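Local coordinates for protein 6-phosphogluconate dehydrogenase NAD-binding (PDB 4GBJ) that probably acts as an NAD(P)-dependent oxidoreductase of the 6-phosphogluconate and 3-hydroxyisobutyrate dehydrogenase family, at residues 225-239 / 273-287. Sequence-based numbering, arbitrary orientation.
Sequences LVASNTYEPVAFRFP and LAKGRENLDWGALAL
In the all-helical C-terminal domain, the loop joining helices 217-228 and 238-254 runs along the 3-10 segment 282-286, and Asp281, just ahead of that segment, ties the two together. Its CG lies anti to the backbone N (chi1 -172°), which carries the carboxylate across to the loop. There Asp281 OD1 accepts two backbone N-H groups, Ala235 N at 2.8 Å and Phe236 N at 2.9 Å, the second nearly along the C-O axis. Asp281 OD2 takes Gly283 N in an Asx turn, so a short acid suits this place: it fixes its own turn and the loop together. Backbone bonds flank it, Asp281 N to Tyr231 O and Trp282 N to Phe236 O.

Tyr231 lays one ring face on Ala284, whose CA sits 3.5 Å from the ring centroid; the small alanine permits this closeness. Leu287 CG packs against Tyr231 CE2, while Tyr231 OH donates to Asn229 OD1 (2.8 Å), in the carbonyl plane. A leucine in place of Tyr231 would probably lose the flat face over Ala284 CA and leave Asn229 OD1 without this donor.

Phe236 turns its edge to the broad Trp282 face, planes at 82°. Phe238, flat enough to take Arg277 CB over one face, meets Phe269 edge-to-face. Arg237's extended chain lets NH2 hydrogen-bond Asn279 OD1, with Glu278 O over the guanidinium face. Such a loop, held by an aspartate whose other oxygen closes an Asx turn, and by aromatic packing, joins helices of the C-terminal domain characteristic of 3-hydroxyisobutyrate dehydrogenase relatives.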
loop_
_atom_site.group_PDB
_atom_site.type_symbol
_atom_site.label_atom_id
_atom_site.label_comp_id
_atom_site.label_asym_id
_atom_site.label_seq_id
_atom_site.Cartn_x
_atom_site.Cartn_y
_atom_site.Cartn_z
ATOM N N LEU B 225 -11.950 6.719 3.188
ATOM C CA LEU B 225 -11.759 8.061 3.755
ATOM C C LEU B 225 -11.186 9.007 2.696
ATOM O O LEU B 225 -11.678 10.103 2.501
ATOM C CB LEU B 225 -10.769 8.072 4.960
ATOM C CG LEU B 225 -10.930 7.107 6.107
ATOM C CD1 LEU B 225 -10.064 7.552 7.287
ATOM C CD2 LEU B 225 -12.345 6.975 6.534
ATOM N N VAL B 226 -10.156 8.547 1.980
ATOM C CA VAL B 226 -9.496 9.377 0.970
ATOM C C VAL B 226 -10.432 9.648 -0.199
ATOM O O VAL B 226 -10.462 10.758 -0.712
ATOM C CB VAL B 226 -8.154 8.768 0.515
ATOM C CG1 VAL B 226 -7.460 9.688 -0.506
ATOM C CG2 VAL B 226 -7.240 8.564 1.725
ATOM N N ALA B 227 -11.232 8.668 -0.571
ATOM C CA ALA B 227 -12.175 8.813 -1.672
ATOM C C ALA B 227 -13.205 9.861 -1.325
ATOM O O ALA B 227 -13.448 10.753 -2.104
ATOM C CB ALA B 227 -12.860 7.472 -1.966
ATOM N N SER B 228 -13.791 9.775 -0.145
ATOM C CA SER B 228 -14.820 10.741 0.260
ATOM C C SER B 228 -14.178 12.051 0.717
ATOM O O SER B 228 -14.831 13.081 0.754
ATOM C CB SER B 228 -15.676 10.142 1.359
ATOM O OG SER B 228 -14.852 9.735 2.434
ATOM N N ASN B 229 -12.890 12.013 1.082
ATOM C CA ASN B 229 -12.137 13.166 1.561
ATOM C C ASN B 229 -12.832 13.712 2.795
ATOM O O ASN B 229 -12.829 14.902 3.003
ATOM C CB ASN B 229 -11.983 14.239 0.461
ATOM C CG ASN B 229 -10.619 14.427 -0.132
ATOM O OD1 ASN B 229 -9.574 13.956 0.362
ATOM N ND2 ASN B 229 -10.603 15.247 -1.160
ATOM N N THR B 230 -13.490 12.833 3.568
ATOM C CA THR B 230 -14.134 13.189 4.827
ATOM C C THR B 230 -13.263 12.487 5.858
ATOM O O THR B 230 -13.013 11.267 5.742
ATOM C CB THR B 230 -15.608 12.833 4.890
ATOM O OG1 THR B 230 -15.755 11.402 4.911
ATOM C CG2 THR B 230 -16.405 13.484 3.762
ATOM N N TYR B 231 -12.726 13.292 6.773
ATOM C CA TYR B 231 -11.818 12.867 7.810
ATOM C C TYR B 231 -12.418 13.180 9.183
ATOM O O TYR B 231 -11.736 13.671 10.084
ATOM C CB TYR B 231 -10.481 13.561 7.562
ATOM C CG TYR B 231 -9.953 13.238 6.189
ATOM C CD1 TYR B 231 -9.414 11.996 5.908
ATOM C CD2 TYR B 231 -10.067 14.150 5.142
ATOM C CE1 TYR B 231 -8.919 11.690 4.645
ATOM C CE2 TYR B 231 -9.569 13.858 3.882
ATOM C CZ TYR B 231 -9.050 12.604 3.619
ATOM O OH TYR B 231 -8.584 12.299 2.372
ATOM N N GLU B 232 -13.752 12.928 9.285
ATOM C CA GLU B 232 -14.595 13.007 10.480
ATOM C C GLU B 232 -15.532 11.758 10.434
ATOM O O GLU B 232 -15.988 11.416 9.344
ATOM C CB GLU B 232 -15.388 14.329 10.498
ATOM C CG GLU B 232 -14.490 15.553 10.341
ATOM C CD GLU B 232 -15.204 16.867 10.120
ATOM O OE1 GLU B 232 -15.389 17.246 8.940
ATOM O OE2 GLU B 232 -15.507 17.553 11.122
ATOM N N PRO B 233 -15.732 10.978 11.511
ATOM C CA PRO B 233 -15.227 11.164 12.872
ATOM C C PRO B 233 -13.759 10.790 12.991
ATOM O O PRO B 233 -13.167 10.182 12.112
ATOM C CB PRO B 233 -16.136 10.243 13.705
ATOM C CG PRO B 233 -16.448 9.125 12.772
ATOM C CD PRO B 233 -16.591 9.778 11.422
ATOM N N VAL B 234 -13.175 11.183 14.086
ATOM C CA VAL B 234 -11.758 11.018 14.337
ATOM C C VAL B 234 -11.466 9.697 14.995
ATOM O O VAL B 234 -12.037 9.405 16.036
ATOM C CB VAL B 234 -11.258 12.196 15.195
ATOM C CG1 VAL B 234 -9.770 12.067 15.514
ATOM C CG2 VAL B 234 -11.546 13.511 14.486
ATOM N N ALA B 235 -10.563 8.923 14.395
ATOM C CA ALA B 235 -10.034 7.657 14.920
ATOM C C ALA B 235 -8.693 7.901 15.589
ATOM O O ALA B 235 -8.450 7.352 16.651
ATOM C CB ALA B 235 -9.878 6.631 13.802
ATOM N N PHE B 236 -7.815 8.752 14.974
ATOM C CA PHE B 236 -6.509 9.147 15.519
ATOM C C PHE B 236 -6.333 10.655 15.195
ATOM O O PHE B 236 -6.372 11.031 14.010
ATOM C CB PHE B 236 -5.438 8.255 14.846
ATOM C CG PHE B 236 -4.086 8.180 15.513
ATOM C CD1 PHE B 236 -3.964 7.710 16.816
ATOM C CD2 PHE B 236 -2.921 8.475 14.801
ATOM C CE1 PHE B 236 -2.713 7.609 17.423
ATOM C CE2 PHE B 236 -1.666 8.348 15.403
ATOM C CZ PHE B 236 -1.574 7.917 16.710
ATOM N N ARG B 237 -6.190 11.521 16.210
ATOM C CA ARG B 237 -6.160 12.973 15.980
ATOM C C ARG B 237 -4.974 13.397 15.149
ATOM O O ARG B 237 -3.901 12.836 15.282
ATOM C CB ARG B 237 -6.226 13.789 17.286
ATOM C CG ARG B 237 -6.984 15.085 17.068
ATOM C CD ARG B 237 -7.583 15.648 18.345
ATOM N NE ARG B 237 -7.781 17.097 18.222
ATOM C CZ ARG B 237 -6.823 18.016 18.334
ATOM N NH1 ARG B 237 -5.581 17.661 18.620
ATOM N NH2 ARG B 237 -7.110 19.302 18.192
ATOM N N PHE B 238 -5.179 14.383 14.273
ATOM C CA PHE B 238 -4.197 14.809 13.247
ATOM C C PHE B 238 -2.799 15.093 13.792
ATOM O O PHE B 238 -1.817 14.552 13.254
ATOM C CB PHE B 238 -4.736 16.020 12.468
ATOM C CG PHE B 238 -4.035 16.414 11.213
ATOM C CD1 PHE B 238 -4.376 15.822 10.002
ATOM C CD2 PHE B 238 -3.163 17.504 11.194
ATOM C CE1 PHE B 238 -3.736 16.189 8.822
ATOM C CE2 PHE B 238 -2.554 17.909 10.006
ATOM C CZ PHE B 238 -2.832 17.234 8.819
ATOM N N PRO B 239 -2.651 15.876 14.854
ATOM C CA PRO B 239 -1.300 16.155 15.357
ATOM C C PRO B 239 -0.556 14.879 15.761
ATOM O O PRO B 239 0.674 14.867 15.717
ATOM C CB PRO B 239 -1.532 17.079 16.558
ATOM C CG PRO B 239 -2.886 17.644 16.344
ATOM C CD PRO B 239 -3.674 16.566 15.667
ATOM N N LEU B 273 -1.646 21.492 9.616
ATOM C CA LEU B 273 -1.786 22.303 10.826
ATOM C C LEU B 273 -1.823 23.798 10.457
ATOM O O LEU B 273 -2.586 24.564 11.048
ATOM C CB LEU B 273 -0.658 21.999 11.801
ATOM C CG LEU B 273 -0.737 20.651 12.517
ATOM C CD1 LEU B 273 0.567 20.398 13.273
ATOM C CD2 LEU B 273 -1.965 20.571 13.466
ATOM N N ALA B 274 -1.056 24.227 9.466
ATOM C CA ALA B 274 -1.133 25.631 9.001
ATOM C C ALA B 274 -2.550 25.920 8.470
ATOM O O ALA B 274 -3.003 27.051 8.561
ATOM C CB ALA B 274 -0.106 25.920 7.901
ATOM N N LYS B 275 -3.247 24.882 7.953
ATOM C CA LYS B 275 -4.611 24.984 7.424
ATOM C C LYS B 275 -5.737 24.726 8.437
ATOM O O LYS B 275 -6.895 24.739 8.050
ATOM C CB LYS B 275 -4.752 24.030 6.253
ATOM C CG LYS B 275 -3.857 24.501 5.085
ATOM C CD LYS B 275 -4.046 23.698 3.865
ATOM C CE LYS B 275 -3.523 24.444 2.651
ATOM N NZ LYS B 275 -2.077 24.674 2.740
ATOM N N GLY B 276 -5.421 24.580 9.724
ATOM C CA GLY B 276 -6.439 24.433 10.754
ATOM C C GLY B 276 -7.093 23.062 10.766
ATOM O O GLY B 276 -8.220 22.923 11.235
ATOM N N ARG B 277 -6.333 22.029 10.407
ATOM C CA ARG B 277 -6.828 20.660 10.355
ATOM C C ARG B 277 -6.516 19.833 11.594
ATOM O O ARG B 277 -6.742 18.627 11.580
ATOM C CB ARG B 277 -6.231 19.968 9.107
ATOM C CG ARG B 277 -6.766 20.636 7.859
ATOM C CD ARG B 277 -6.357 19.934 6.617
ATOM N NE ARG B 277 -6.886 20.667 5.455
ATOM C CZ ARG B 277 -6.260 20.827 4.293
ATOM N NH1 ARG B 277 -5.068 20.282 4.092
ATOM N NH2 ARG B 277 -6.820 21.544 3.325
ATOM N N GLU B 278 -6.096 20.472 12.697
ATOM C CA GLU B 278 -5.760 19.767 13.941
ATOM C C GLU B 278 -6.899 18.876 14.497
ATOM O O GLU B 278 -6.586 17.982 15.265
ATOM C CB GLU B 278 -5.319 20.732 15.045
ATOM C CG GLU B 278 -6.345 21.771 15.463
ATOM C CD GLU B 278 -6.398 23.038 14.624
ATOM O OE1 GLU B 278 -5.713 23.117 13.579
ATOM O OE2 GLU B 278 -7.188 23.932 14.983
ATOM N N ASN B 279 -8.203 19.156 14.206
ATOM C CA ASN B 279 -9.299 18.359 14.756
ATOM C C ASN B 279 -9.760 17.269 13.799
ATOM O O ASN B 279 -10.691 16.547 14.128
ATOM C CB ASN B 279 -10.475 19.252 15.148
ATOM C CG ASN B 279 -10.053 20.252 16.157
ATOM O OD1 ASN B 279 -9.497 19.898 17.179
ATOM N ND2 ASN B 279 -10.218 21.523 15.866
ATOM N N LEU B 280 -9.124 17.107 12.646
ATOM C CA LEU B 280 -9.534 16.053 11.738
ATOM C C LEU B 280 -8.798 14.763 12.067
ATOM O O LEU B 280 -7.864 14.792 12.827
ATOM C CB LEU B 280 -9.234 16.472 10.293
ATOM C CG LEU B 280 -9.945 17.776 9.821
ATOM C CD1 LEU B 280 -9.649 18.025 8.348
ATOM C CD2 LEU B 280 -11.454 17.705 9.999
ATOM N N ASP B 281 -9.197 13.638 11.456
ATOM C CA ASP B 281 -8.476 12.389 11.574
ATOM C C ASP B 281 -7.107 12.524 10.891
ATOM O O ASP B 281 -6.971 13.256 9.903
ATOM C CB ASP B 281 -9.298 11.267 10.920
ATOM C CG ASP B 281 -8.712 9.925 11.154
ATOM O OD1 ASP B 281 -8.735 9.470 12.334
ATOM O OD2 ASP B 281 -8.148 9.341 10.177
ATOM N N TRP B 282 -6.142 11.723 11.319
ATOM C CA TRP B 282 -4.794 11.739 10.745
ATOM C C TRP B 282 -4.809 11.374 9.261
ATOM O O TRP B 282 -3.931 11.819 8.554
ATOM C CB TRP B 282 -3.839 10.836 11.522
ATOM C CG TRP B 282 -3.957 9.386 11.183
ATOM C CD1 TRP B 282 -5.051 8.585 11.345
ATOM C CD2 TRP B 282 -2.881 8.525 10.797
ATOM N NE1 TRP B 282 -4.734 7.290 11.022
ATOM C CE2 TRP B 282 -3.407 7.219 10.695
ATOM C CE3 TRP B 282 -1.521 8.733 10.516
ATOM C CZ2 TRP B 282 -2.623 6.119 10.315
ATOM C CZ3 TRP B 282 -0.757 7.656 10.093
ATOM C CH2 TRP B 282 -1.321 6.370 9.963
ATOM N N GLY B 283 -5.845 10.672 8.789
ATOM C CA GLY B 283 -6.051 10.398 7.374
ATOM C C GLY B 283 -6.099 11.648 6.518
ATOM O O GLY B 283 -5.837 11.593 5.312
ATOM N N ALA B 284 -6.443 12.815 7.127
ATOM C CA ALA B 284 -6.516 14.079 6.395
ATOM C C ALA B 284 -5.179 14.522 5.858
ATOM O O ALA B 284 -5.143 15.484 5.119
ATOM C CB ALA B 284 -7.116 15.166 7.285
ATOM N N LEU B 285 -4.066 13.797 6.115
ATOM C CA LEU B 285 -2.797 14.136 5.462
ATOM C C LEU B 285 -3.022 14.069 3.927
ATOM O O LEU B 285 -2.366 14.799 3.154
ATOM C CB LEU B 285 -1.647 13.198 5.910
ATOM C CG LEU B 285 -1.695 11.756 5.368
ATOM C CD1 LEU B 285 -1.000 11.620 4.022
ATOM C CD2 LEU B 285 -1.099 10.785 6.371
ATOM N N ALA B 286 -3.950 13.177 3.489
ATOM C CA ALA B 286 -4.259 12.976 2.070
ATOM C C ALA B 286 -4.892 14.216 1.382
ATOM O O ALA B 286 -4.897 14.260 0.142
ATOM C CB ALA B 286 -5.151 11.759 1.887
ATOM N N LEU B 287 -5.399 15.209 2.165
ATOM C CA LEU B 287 -5.911 16.469 1.638
ATOM C C LEU B 287 -4.852 17.326 1.039
ATOM O O LEU B 287 -5.209 18.187 0.246
ATOM C CB LEU B 287 -6.662 17.312 2.695
ATOM C CG LEU B 287 -8.076 16.918 2.980
ATOM C CD1 LEU B 287 -8.676 17.817 4.046
ATOM C CD2 LEU B 287 -8.959 17.044 1.706
HETATM O O HOH W 1 -13.602 16.888 13.661
#